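Local atomic coordinates of deoxyuridine 5'-triphosphate nucleotidohydrolase (Entamoeba histolytica, PDB entry 3LQW), a protein that probably hydrolyses dUTP to dUMP and diphosphate with magnesium as cofactor, supplying the precursor of thymidine nucleotides and keeping uracil out of DNA. Residues 27-32 against 69-74; 73-78 against 132-137. All coordinates share one frame; numbering follows the deposited sequence. Where two conformers were deposited one is given.

Contact 1: residues 27-32 against 69-74; sequences LVKKLV and GVSVQI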
loop_
_atom_site.group_PDB
_atom_site.type_symbol
_atom_site.label_atom_id
_atom_site.label_comp_id
_atom_site.label_asym_id
_atom_site.label_seq_id
_atom_site.Cartn_x
_atom_site.Cartn_y
_atom_site.Cartn_z
ATOM N N LEU A 27 7.202 18.685 8.375
ATOM C CA LEU A 27 6.735 20.081 8.376
ATOM C C LEU A 27 5.401 20.138 7.648
ATOM O O LEU A 27 5.232 19.491 6.591
ATOM C CB LEU A 27 7.734 21.027 7.709
ATOM C CG LEU A 27 9.123 21.049 8.282
ATOM C CD1 LEU A 27 9.967 22.011 7.427
ATOM C CD2 LEU A 27 9.136 21.427 9.745
ATOM N N VAL A 28 4.471 20.919 8.182
ATOM C CA VAL A 28 3.129 21.051 7.639
ATOM C C VAL A 28 2.794 22.515 7.443
ATOM O O VAL A 28 2.932 23.316 8.388
ATOM C CB VAL A 28 2.074 20.417 8.570
ATOM C CG1 VAL A 28 0.662 20.619 7.977
ATOM C CG2 VAL A 28 2.385 18.963 8.860
ATOM N N LYS A 29 2.362 22.894 6.252
ATOM C CA LYS A 29 1.869 24.248 5.934
ATOM C C LYS A 29 0.361 24.192 5.741
ATOM O O LYS A 29 -0.123 23.408 4.913
ATOM C CB LYS A 29 2.549 24.800 4.681
ATOM C CG LYS A 29 2.008 26.175 4.259
ATOM C CD LYS A 29 2.567 26.620 2.945
ATOM C CE LYS A 29 1.972 27.963 2.524
ATOM N NZ LYS A 29 2.541 28.432 1.240
ATOM N N LYS A 30 -0.397 24.998 6.486
ATOM C CA LYS A 30 -1.801 25.185 6.230
ATOM C C LYS A 30 -1.956 26.044 4.989
ATOM O O LYS A 30 -1.470 27.182 4.932
ATOM C CB LYS A 30 -2.482 25.845 7.428
ATOM C CG LYS A 30 -2.524 25.075 8.688
ATOM C CD LYS A 30 -3.359 25.829 9.786
ATOM C CE LYS A 30 -3.360 25.157 11.115
ATOM N NZ LYS A 30 -3.965 26.031 12.186
ATOM N N LEU A 31 -2.676 25.561 3.994
ATOM C CA LEU A 31 -2.948 26.307 2.788
ATOM C C LEU A 31 -4.190 27.201 2.897
ATOM O O LEU A 31 -4.359 28.115 2.055
ATOM C CB LEU A 31 -3.106 25.348 1.602
ATOM C CG LEU A 31 -1.866 24.470 1.382
ATOM C CD1 LEU A 31 -2.155 23.527 0.208
ATOM C CD2 LEU A 31 -0.605 25.300 1.167
ATOM N N VAL A 32 -5.036 26.905 3.876
ATOM C CA VAL A 32 -6.214 27.698 4.220
ATOM C C VAL A 32 -6.295 27.742 5.728
ATOM O O VAL A 32 -5.790 26.852 6.422
ATOM C CB VAL A 32 -7.520 27.132 3.632
ATOM C CG1 VAL A 32 -7.552 27.357 2.147
ATOM C CG2 VAL A 32 -7.650 25.670 3.960
ATOM N N GLY A 69 -6.255 20.486 2.683
ATOM C CA GLY A 69 -5.915 21.842 3.079
ATOM C C GLY A 69 -4.497 22.051 3.547
ATOM O O GLY A 69 -4.194 23.169 3.979
ATOM N N VAL A 70 -3.622 21.046 3.469
ATOM C CA VAL A 70 -2.220 21.180 3.862
ATOM C C VAL A 70 -1.262 20.713 2.787
ATOM O O VAL A 70 -1.622 19.848 1.969
ATOM C CB VAL A 70 -1.921 20.446 5.203
ATOM C CG1 VAL A 70 -2.896 20.913 6.285
ATOM C CG2 VAL A 70 -1.945 18.929 5.069
ATOM N N SER A 71 -0.049 21.231 2.837
ATOM C CA SER A 71 1.106 20.706 2.178
ATOM C C SER A 71 2.114 20.288 3.216
ATOM O O SER A 71 2.070 20.742 4.366
ATOM C CB SER A 71 1.702 21.697 1.205
ATOM O OG SER A 71 2.076 22.862 1.860
ATOM N N VAL A 72 3.049 19.422 2.832
ATOM C CA VAL A 72 4.045 18.901 3.743
ATOM C C VAL A 72 5.439 18.831 3.161
ATOM O O VAL A 72 5.627 18.782 1.928
ATOM C CB VAL A 72 3.662 17.494 4.280
ATOM C CG1 VAL A 72 2.292 17.524 4.919
ATOM C CG2 VAL A 72 3.747 16.419 3.186
ATOM N N GLN A 73 6.419 18.774 4.065
ATOM C CA GLN A 73 7.813 18.472 3.750
ATOM C C GLN A 73 8.190 17.232 4.546
ATOM O O GLN A 73 8.340 17.285 5.762
ATOM C CB GLN A 73 8.689 19.659 4.067
ATOM C CG GLN A 73 10.124 19.488 3.732
ATOM C CD GLN A 73 10.894 20.815 3.904
ATOM O OE1 GLN A 73 10.356 21.890 3.629
ATOM N NE2 GLN A 73 12.122 20.735 4.387
ATOM N N ILE A 74 8.275 16.106 3.844
ATOM C CA ILE A 74 8.602 14.791 4.409
ATOM C C ILE A 74 10.103 14.777 4.791
ATOM O O ILE A 74 10.904 15.315 4.047
ATOM C CB ILE A 74 8.341 13.639 3.343
ATOM C CG1 ILE A 74 6.904 13.568 2.740
ATOM C CG2 ILE A 74 8.675 12.274 3.927
ATOM C CD1 ILE A 74 5.744 13.167 3.681
#
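G69 presents its carbonyl O to the backbone N of L31, 2.8 Å away. This bond lies just past the end of strand 27-30, where the chain leaves the sheet. The next residue, V70, forms a non-hydrogen-bonded antiparallel pair with K30. Its CB meets V28 CG1 at 3.8 Å, the two side chains crossing at a slant. S71 pairs with K29 through two backbone bonds, S71 N to K29 O at 3.0 Å and K29 N to S71 O at 2.9 Å. With chi1 at 60°, S71 OG sits between its own backbone N and carbonyl carbon. There it touches K29 CB at 3.5 Å and L31 CD2 at 3.7 Å. V72 lies alongside V28, pointing the same way, on the face shared by V70 and K30. Q73 closes the register with two backbone bonds to L27. Its extended side chain runs beside L27, whose CD1 rests 3.8 Å from Q73 OE1. That oxygen accepts from N149 N of the second subunit, and K29 NZ forms a salt bridge with E147 of the second subunit. L27 and V28 join a parallel strand of that subunit. Polar K29 and Q73 and apolar L27 thus all meet the second subunit.

Contact 2: residues 73-78 against 132-137; sequences QIPHQC and LIIERI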
loop_
_atom_site.group_PDB
_atom_site.type_symbol
_atom_site.label_atom_id
_atom_site.label_comp_id
_atom_site.label_asym_id
_atom_site.label_seq_id
_atom_site.Cartn_x
_atom_site.Cartn_y
_atom_site.Cartn_z
ATOM N N GLN A 73 6.419 18.774 4.065
ATOM C CA GLN A 73 7.813 18.472 3.750
ATOM C C GLN A 73 8.190 17.232 4.546
ATOM O O GLN A 73 8.340 17.285 5.762
ATOM C CB GLN A 73 8.689 19.659 4.067
ATOM C CG GLN A 73 10.124 19.488 3.732
ATOM C CD GLN A 73 10.894 20.815 3.904
ATOM O OE1 GLN A 73 10.356 21.890 3.629
ATOM N NE2 GLN A 73 12.122 20.735 4.387
ATOM N N ILE A 74 8.275 16.106 3.844
ATOM C CA ILE A 74 8.602 14.791 4.409
ATOM C C ILE A 74 10.103 14.777 4.791
ATOM O O ILE A 74 10.904 15.315 4.047
ATOM C CB ILE A 74 8.341 13.639 3.343
ATOM C CG1 ILE A 74 6.904 13.568 2.740
ATOM C CG2 ILE A 74 8.675 12.274 3.927
ATOM C CD1 ILE A 74 5.744 13.167 3.681
ATOM N N PRO A 75 10.486 14.103 5.894
ATOM C CA PRO A 75 11.921 13.965 6.210
ATOM C C PRO A 75 12.703 13.246 5.117
ATOM O O PRO A 75 12.187 12.422 4.355
ATOM C CB PRO A 75 11.948 13.132 7.486
ATOM C CG PRO A 75 10.636 12.991 7.949
ATOM C CD PRO A 75 9.645 13.601 6.989
ATOM N N HIS A 76 13.998 13.505 5.101
ATOM C CA HIS A 76 14.903 12.960 4.125
ATOM C C HIS A 76 14.922 11.420 4.117
ATOM O O HIS A 76 14.900 10.783 5.151
ATOM C CB HIS A 76 16.306 13.510 4.375
ATOM C CG HIS A 76 17.271 13.246 3.268
ATOM N ND1 HIS A 76 16.968 13.457 1.939
ATOM C CD2 HIS A 76 18.539 12.772 3.298
ATOM C CE1 HIS A 76 18.013 13.124 1.199
ATOM N NE2 HIS A 76 18.971 12.692 2.000
ATOM N N GLN A 77 15.001 10.857 2.908
ATOM C CA GLN A 77 15.081 9.415 2.693
ATOM C C GLN A 77 13.819 8.680 3.170
ATOM O O GLN A 77 13.852 7.501 3.494
ATOM C CB GLN A 77 16.365 8.830 3.284
ATOM C CG GLN A 77 17.608 9.349 2.536
ATOM C CD GLN A 77 18.905 9.042 3.220
ATOM O OE1 GLN A 77 18.960 8.792 4.431
ATOM N NE2 GLN A 77 19.976 9.130 2.452
ATOM N N CYS A 78 12.708 9.410 3.169
ATOM C CA CYS A 78 11.392 8.858 3.459
ATOM C C CYS A 78 10.449 9.341 2.386
ATOM O O CYS A 78 10.726 10.292 1.647
ATOM C CB CYS A 78 10.886 9.329 4.818
ATOM S SG CYS A 78 11.907 8.809 6.233
ATOM N N LEU A 132 -1.362 9.093 6.832
ATOM C CA LEU A 132 -0.075 9.268 6.155
ATOM C C LEU A 132 0.966 8.530 6.981
ATOM O O LEU A 132 1.135 8.822 8.165
ATOM C CB LEU A 132 0.279 10.781 6.053
ATOM C CG LEU A 132 1.504 11.157 5.243
ATOM C CD1 LEU A 132 1.235 10.940 3.838
ATOM C CD2 LEU A 132 1.890 12.631 5.539
ATOM N N ILE A 133 1.694 7.627 6.343
ATOM C CA ILE A 133 2.738 6.881 7.025
ATOM C C ILE A 133 4.078 7.325 6.458
ATOM O O ILE A 133 4.270 7.405 5.246
ATOM C CB ILE A 133 2.614 5.368 6.859
ATOM C CG1 ILE A 133 1.307 4.875 7.448
ATOM C CG2 ILE A 133 3.822 4.683 7.486
ATOM C CD1 ILE A 133 0.938 3.502 7.004
ATOM N N ILE A 134 5.011 7.652 7.351
ATOM C CA ILE A 134 6.330 8.119 6.922
ATOM C C ILE A 134 7.269 6.909 6.824
ATOM O O ILE A 134 7.804 6.399 7.801
ATOM C CB ILE A 134 6.898 9.211 7.835
ATOM C CG1 ILE A 134 5.858 10.330 8.036
ATOM C CG2 ILE A 134 8.216 9.724 7.273
ATOM C CD1 ILE A 134 5.316 10.984 6.781
ATOM N N GLU A 135 7.352 6.387 5.597
ATOM C CA GLU A 135 8.042 5.130 5.267
ATOM C C GLU A 135 9.503 5.400 4.891
ATOM O O GLU A 135 9.773 6.315 4.118
ATOM C CB GLU A 135 7.388 4.491 4.025
ATOM C CG GLU A 135 5.876 4.237 3.991
ATOM C CD GLU A 135 5.423 2.869 4.492
ATOM O OE1 GLU A 135 6.296 2.000 4.717
ATOM O OE2 GLU A 135 4.177 2.699 4.615
ATOM N N ARG A 136 10.416 4.573 5.395
ATOM C CA ARG A 136 11.825 4.666 4.979
ATOM C C ARG A 136 12.054 3.936 3.675
ATOM O O ARG A 136 11.626 2.804 3.516
ATOM C CB ARG A 136 12.718 4.072 6.072
ATOM C CG ARG A 136 12.571 4.753 7.418
ATOM C CD ARG A 136 13.818 4.538 8.294
ATOM N NE ARG A 136 13.651 5.159 9.619
ATOM C CZ ARG A 136 13.743 6.466 9.860
ATOM N NH1 ARG A 136 14.017 7.321 8.907
ATOM N NH2 ARG A 136 13.517 6.920 11.076
ATOM N N ILE A 137 12.755 4.598 2.768
ATOM C CA ILE A 137 12.977 4.090 1.431
ATOM C C ILE A 137 14.435 4.260 0.994
ATOM O O ILE A 137 15.208 4.997 1.616
ATOM C CB ILE A 137 12.037 4.735 0.380
ATOM C CG1 ILE A 137 12.139 6.260 0.385
ATOM C CG2 ILE A 137 10.596 4.287 0.620
ATOM C CD1 ILE A 137 11.569 6.915 -0.875
HETATM O O HOH W 1 14.992 6.945 6.125
#
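C78 packs against strand 132-136 with its backbone and both side-chain atoms. CA lies 3.1 Å from E135 O in a CA-H...O contact. CB meets the same oxygen and also touches I134 CG2 at 3.6 Å. SG, beside its own backbone N at chi1 -62°, reaches past CB to R136 NH1, 3.7 Å away. It approaches the guanidinium obliquely. C78 and R136 are a non-hydrogen-bonded antiparallel pair, so both side chains rise on one face.

The backbone bond next to this pair runs from I137 N to Q77 O, 3.2 Å long and nearly straight at 175°. Q77 O also accepts from a water, which in turn accepts from R136 NH1 at the edge of the guanidinium and in its plane. The same NH1 forms a salt bridge with E24.

P75 to C78 is a type II beta turn, with Q77 at positive phi as its third residue. The turn leads from strand 63-73 to strand 78-83, the antiparallel neighbour of 128-136 in the all-beta fold of trimeric dUTPases. I74, just before the turn, and P75, its first residue, make apolar contacts. In one of its two conformers, I74 CD1 lies 3.8 Å from I134 CD1. The P75 ring crosses I134 at about a right angle, with CG 4.1 Å from I134 CG2.

I134 and R136 form backbone hydrogen bonds with the second subunit, and I137 packs on I134 of the third subunit. E135 OE2 bonds to Y79 OH of the second subunit and forms a salt bridge with R81 NE of its own chain.

From the N terminus, the chain first lays down strand 25-30, at the edge of the four-stranded sheet within its own chain. Contact 1 closes a loop of 36 residues when strand 63-73 returns beside it. The chain then leaves that sheet through the shared Q73 and I74; Q73 takes part in contact 1 and I74 in contact 2. Contact 2 opens here, and closes a longer loop of 53 residues when strand 128-136 comes back. The two loops follow one another, neither nested nor crossed, apart from the shared residues. Contact 1 ties edge strand 25-30 to strand 63-73. Contact 2 joins the turn leaving that sheet to the five-stranded one. Both touch the second subunit.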